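Long-range contacts in spike protein P5 (Enterobacteria phage PRD1, PDB 1YQ5), which forms, as a homotrimer and together with P31 and P2, the spike complexes at the fivefold vertices of the capsid, and is essential for infectivity: residues N76-V81 and V89-A94; M65-N70 and F122-D127. One frame throughout, in Å; residues are numbered along the deposited sequence.

Contact 1: residues N76-V81 and V89-A94; sequences NYLLRV and VVACPA
Four backbone hydrogen bonds join Tyr77 to Cys92 and Leu79 to Val90, the hydrogen-bonded pairs of an antiparallel hairpin whose strand segments run at 160° to each other. Leu79 N to Val90 O, at 2.9 Å, is nearly straight, whereas Val90 N to Leu79 O is longer, 3.2 Å, and more bent. The non-hydrogen-bonded pairs between and beside them add CA-H...O contacts, such as Ala91 CA to Tyr77 O at 3.3 Å. Pro93, lacking an N-H, suits such a pair, where none is needed.

Among apolar contacts, Leu79 CB meets Val90 CG1 at 3.9 Å. The Tyr77 ring, with CG anti to the carbonyl carbon (chi1 -81°), offers its edge to Ala94, just past the end of the partner strand: CE1 comes within 3.5 Å of Ala94 CB, and its hydroxyl bonds to Val72 O. On the other face the single methyl of Ala91 lets Leu78 CD2 lie against it at 3.8 Å, while Arg80 lays its CG against Val89 CG1 and extends to a salt bridge between NH2 and Asp28 OD1.

Among polar atoms, Asn76 OD1 sits 3.1 Å from Pro93 CA.

The chemistry implies a backbone-held hairpin with two unlike faces: Leu79 and Val90 pack on Ile103 of the facing sheet, whereas Leu78 and Val89 meet Thr98, and Ala91 meets Pro93, of the second subunit.

Contact 2: residues M65-N70 and F122-D127; sequences MTVKNN and FSLCND
The Phe122 ring meets Met65, a selenomethionine in this crystal, in a Met-aromatic contact: SE lies 5.2 Å from the ring centroid in an oblique position, 73° off the ring normal. The same atom is 3.8 Å from Phe122 CB, so it lies beside the root of the ring as the two side chains run alongside in opposite senses. Ile138 and Val81 also touch the phenylalanine side chain.

Met65 reaches across to three residues, Phe122, Ser123 and Leu124. Its first two torsions are extended (chi1 172°), which carries SE across to strand 119-126, and the bend at the third turns CE toward the Ser123 backbone, 3.3 Å from its O. SE also comes within 4.0 Å of Leu124 CD2 as those two side chains cross. The unbranched, flexible methionine chain suits a place where it must fit against both an aromatic group and a leucine; its natural atom here is sulfur, also polarisable, and selenium is the crystallographic replacement.

Farther along, Val67 and Leu124 meet end to end. Leu124 CD2 is 3.6 Å from Val67 CB and 3.8 Å from its CG1; the compact valine matches the longer leucine opposite. No hydrogen bond crosses here, as expected for side chains meeting between two sheets.

The strand segments lie 9.0 Å apart at closest approach and are turned by 28°, the spacing of facing sheets in a beta sandwich. Strand 59-68 runs between strands 135-142 and 100-109 in one sheet, and strand 119-126 between strands 51-53 and 76-83 in the other.

The centres of contacts 1 and 2 lie 7 Å apart on the same side of the chain's centre. Along the chain the order is 65-70, 76-81, 89-94, 122-127, so contact 2 brackets the hairpin of contact 1. Strands 76-83 and 119-126 are sheet neighbours, with probable hydrogen bonds from Leu78 N to Cys125 O and Arg80 N to Ser123 O, while 65-70 belongs to the facing sheet. Contact 1 therefore pairs two neighbouring strands at the edge of one sheet and contact 2 packs the two sheets together, as in the jelly-roll of this C-terminal domain. Both also touch the third subunit, linking the sandwich to the trimer of the spike.

Contact 1: residues N76-V81 and V89-A94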
# COMPACT_ATOMS: atom_id res chain seq x y z
N ASN A 76 11.28 -0.87 15.25
CA ASN A 76 10.43 -1.02 14.08
C ASN A 76 8.96 -0.92 14.45
O ASN A 76 8.52 -1.48 15.45
CB ASN A 76 10.65 -2.38 13.42
CG ASN A 76 12.07 -2.57 12.95
OD1 ASN A 76 12.52 -1.90 12.03
ND2 ASN A 76 12.80 -3.48 13.60
N TYR A 77 8.21 -0.18 13.64
CA TYR A 77 6.79 -0.07 13.86
C TYR A 77 6.19 -1.31 13.20
O TYR A 77 6.48 -1.60 12.04
CB TYR A 77 6.23 1.20 13.22
CG TYR A 77 6.45 2.43 14.07
CD1 TYR A 77 7.63 3.16 13.98
CD2 TYR A 77 5.50 2.83 15.01
CE1 TYR A 77 7.85 4.28 14.80
CE2 TYR A 77 5.71 3.93 15.83
CZ TYR A 77 6.89 4.65 15.72
OH TYR A 77 7.08 5.74 16.54
N LEU A 78 5.39 -2.05 13.97
CA LEU A 78 4.76 -3.26 13.47
C LEU A 78 3.27 -2.99 13.26
O LEU A 78 2.59 -2.51 14.17
CB LEU A 78 4.93 -4.39 14.49
CG LEU A 78 6.33 -4.60 15.06
CD1 LEU A 78 6.30 -5.76 16.03
CD2 LEU A 78 7.33 -4.86 13.93
N LEU A 79 2.78 -3.30 12.07
CA LEU A 79 1.36 -3.07 11.77
C LEU A 79 0.67 -4.35 11.34
O LEU A 79 1.25 -5.18 10.65
CB LEU A 79 1.21 -2.00 10.69
CG LEU A 79 1.63 -0.58 11.08
CD1 LEU A 79 3.14 -0.50 11.14
CD2 LEU A 79 1.09 0.41 10.06
N ARG A 80 -0.59 -4.49 11.75
CA ARG A 80 -1.35 -5.68 11.41
C ARG A 80 -2.83 -5.41 11.21
O ARG A 80 -3.46 -4.66 11.96
CB ARG A 80 -1.19 -6.74 12.50
CG ARG A 80 -1.99 -8.01 12.24
CD ARG A 80 -1.89 -8.98 13.41
NE ARG A 80 -2.72 -8.55 14.53
CZ ARG A 80 -2.56 -8.99 15.78
NH1 ARG A 80 -1.59 -9.85 16.08
NH2 ARG A 80 -3.39 -8.58 16.73
N VAL A 81 -3.38 -6.03 10.17
CA VAL A 81 -4.79 -5.94 9.84
C VAL A 81 -5.29 -7.37 9.73
O VAL A 81 -4.63 -8.21 9.11
CB VAL A 81 -5.03 -5.25 8.49
CG1 VAL A 81 -6.52 -5.30 8.14
CG2 VAL A 81 -4.55 -3.81 8.53
N VAL A 89 0.51 -8.31 7.65
CA VAL A 89 1.45 -7.53 8.44
C VAL A 89 2.56 -6.85 7.65
O VAL A 89 2.78 -7.14 6.47
CB VAL A 89 2.14 -8.42 9.48
CG1 VAL A 89 1.11 -9.12 10.34
CG2 VAL A 89 3.03 -9.44 8.78
N VAL A 90 3.25 -5.95 8.34
CA VAL A 90 4.39 -5.24 7.78
C VAL A 90 5.15 -4.62 8.95
O VAL A 90 4.57 -4.27 9.97
CB VAL A 90 3.95 -4.12 6.81
CG1 VAL A 90 3.45 -2.90 7.59
CG2 VAL A 90 5.12 -3.74 5.92
N ALA A 91 6.47 -4.52 8.79
CA ALA A 91 7.32 -3.91 9.80
C ALA A 91 7.98 -2.72 9.11
O ALA A 91 8.46 -2.84 7.98
CB ALA A 91 8.37 -4.91 10.27
N CYS A 92 8.00 -1.57 9.78
CA CYS A 92 8.58 -0.36 9.20
C CYS A 92 9.65 0.25 10.10
O CYS A 92 9.35 0.77 11.17
CB CYS A 92 7.48 0.68 8.96
SG CYS A 92 6.03 0.01 8.08
N PRO A 93 10.93 0.18 9.67
CA PRO A 93 12.03 0.73 10.47
C PRO A 93 11.82 2.21 10.79
O PRO A 93 11.58 3.03 9.91
CB PRO A 93 13.25 0.49 9.58
CG PRO A 93 12.89 -0.79 8.88
CD PRO A 93 11.44 -0.54 8.49
N ALA A 94 11.91 2.54 12.07
CA ALA A 94 11.72 3.92 12.51
C ALA A 94 13.00 4.73 12.38
O ALA A 94 14.10 4.19 12.36
CB ALA A 94 11.24 3.94 13.95

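Contact 2: residues M65-N70 and F122-D127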
# COMPACT_ATOMS: atom_id res chain seq x y z
N MSE A 65 -3.76 1.87 7.03
CA MSE A 65 -3.58 2.26 8.42
C MSE A 65 -2.20 2.85 8.51
O MSE A 65 -1.22 2.22 8.10
CB MSE A 65 -3.70 1.08 9.37
CG MSE A 65 -3.32 1.49 10.79
SE MSE A 65 -3.68 0.18 12.16
CE MSE A 65 -2.61 -1.28 11.39
N THR A 66 -2.12 4.07 9.03
CA THR A 66 -0.85 4.76 9.17
C THR A 66 -0.65 5.24 10.60
O THR A 66 -1.62 5.41 11.35
CB THR A 66 -0.77 5.99 8.25
OG1 THR A 66 -1.88 6.85 8.52
CG2 THR A 66 -0.81 5.56 6.79
N VAL A 67 0.60 5.47 10.97
CA VAL A 67 0.91 5.97 12.30
C VAL A 67 2.13 6.86 12.29
O VAL A 67 3.09 6.62 11.56
CB VAL A 67 1.16 4.82 13.31
CG1 VAL A 67 2.35 3.98 12.86
CG2 VAL A 67 1.44 5.40 14.69
N LYS A 68 2.06 7.90 13.11
CA LYS A 68 3.16 8.82 13.33
C LYS A 68 3.21 8.98 14.85
O LYS A 68 2.18 9.20 15.49
CB LYS A 68 2.90 10.20 12.70
CG LYS A 68 3.05 10.29 11.18
CD LYS A 68 4.39 9.73 10.69
CE LYS A 68 5.60 10.32 11.41
NZ LYS A 68 5.78 11.79 11.22
N ASN A 69 4.39 8.80 15.42
CA ASN A 69 4.61 8.96 16.85
C ASN A 69 6.05 9.46 16.87
O ASN A 69 6.99 8.74 17.20
CB ASN A 69 4.49 7.62 17.59
CG ASN A 69 4.50 7.79 19.10
OD1 ASN A 69 5.52 8.16 19.68
ND2 ASN A 69 3.36 7.53 19.73
N ASN A 70 6.18 10.73 16.49
CA ASN A 70 7.45 11.42 16.35
C ASN A 70 8.45 11.31 17.49
O ASN A 70 9.65 11.51 17.26
CB ASN A 70 7.19 12.89 16.02
CG ASN A 70 6.46 13.05 14.70
OD1 ASN A 70 6.02 12.06 14.10
ND2 ASN A 70 6.32 14.29 14.23
N PHE A 122 -7.67 -4.06 13.68
CA PHE A 122 -6.43 -3.32 13.49
C PHE A 122 -5.56 -3.26 14.74
O PHE A 122 -6.06 -3.20 15.87
CB PHE A 122 -6.73 -1.87 13.06
CG PHE A 122 -7.56 -1.77 11.81
CD1 PHE A 122 -8.94 -1.95 11.85
CD2 PHE A 122 -6.95 -1.51 10.58
CE1 PHE A 122 -9.71 -1.87 10.70
CE2 PHE A 122 -7.71 -1.42 9.42
CZ PHE A 122 -9.10 -1.60 9.48
N SER A 123 -4.24 -3.27 14.53
CA SER A 123 -3.29 -3.19 15.62
C SER A 123 -1.91 -2.81 15.12
O SER A 123 -1.54 -3.09 13.98
CB SER A 123 -3.19 -4.52 16.38
OG SER A 123 -2.38 -4.37 17.54
N LEU A 124 -1.15 -2.16 15.99
CA LEU A 124 0.21 -1.75 15.68
C LEU A 124 0.93 -1.41 16.98
O LEU A 124 0.29 -1.25 18.02
CB LEU A 124 0.21 -0.54 14.72
CG LEU A 124 -0.37 0.81 15.16
CD1 LEU A 124 0.54 1.46 16.21
CD2 LEU A 124 -0.49 1.71 13.95
N CYS A 125 2.25 -1.32 16.91
CA CYS A 125 3.07 -0.99 18.06
C CYS A 125 4.45 -0.72 17.52
O CYS A 125 4.66 -0.74 16.31
CB CYS A 125 3.18 -2.18 19.02
SG CYS A 125 4.28 -3.53 18.40
N ASN A 126 5.38 -0.44 18.42
CA ASN A 126 6.77 -0.26 18.06
C ASN A 126 7.37 -1.44 18.82
O ASN A 126 6.95 -1.70 19.96
CB ASN A 126 7.34 1.04 18.59
CG ASN A 126 8.80 1.21 18.24
OD1 ASN A 126 9.15 1.73 17.17
ND2 ASN A 126 9.67 0.75 19.13
N ASP A 127 8.31 -2.15 18.23
CA ASP A 127 8.88 -3.32 18.90
C ASP A 127 9.85 -3.02 20.03
O ASP A 127 10.28 -3.93 20.74
CB ASP A 127 9.54 -4.25 17.88
CG ASP A 127 10.72 -3.61 17.17
OD1 ASP A 127 11.12 -2.49 17.54
OD2 ASP A 127 11.26 -4.25 16.25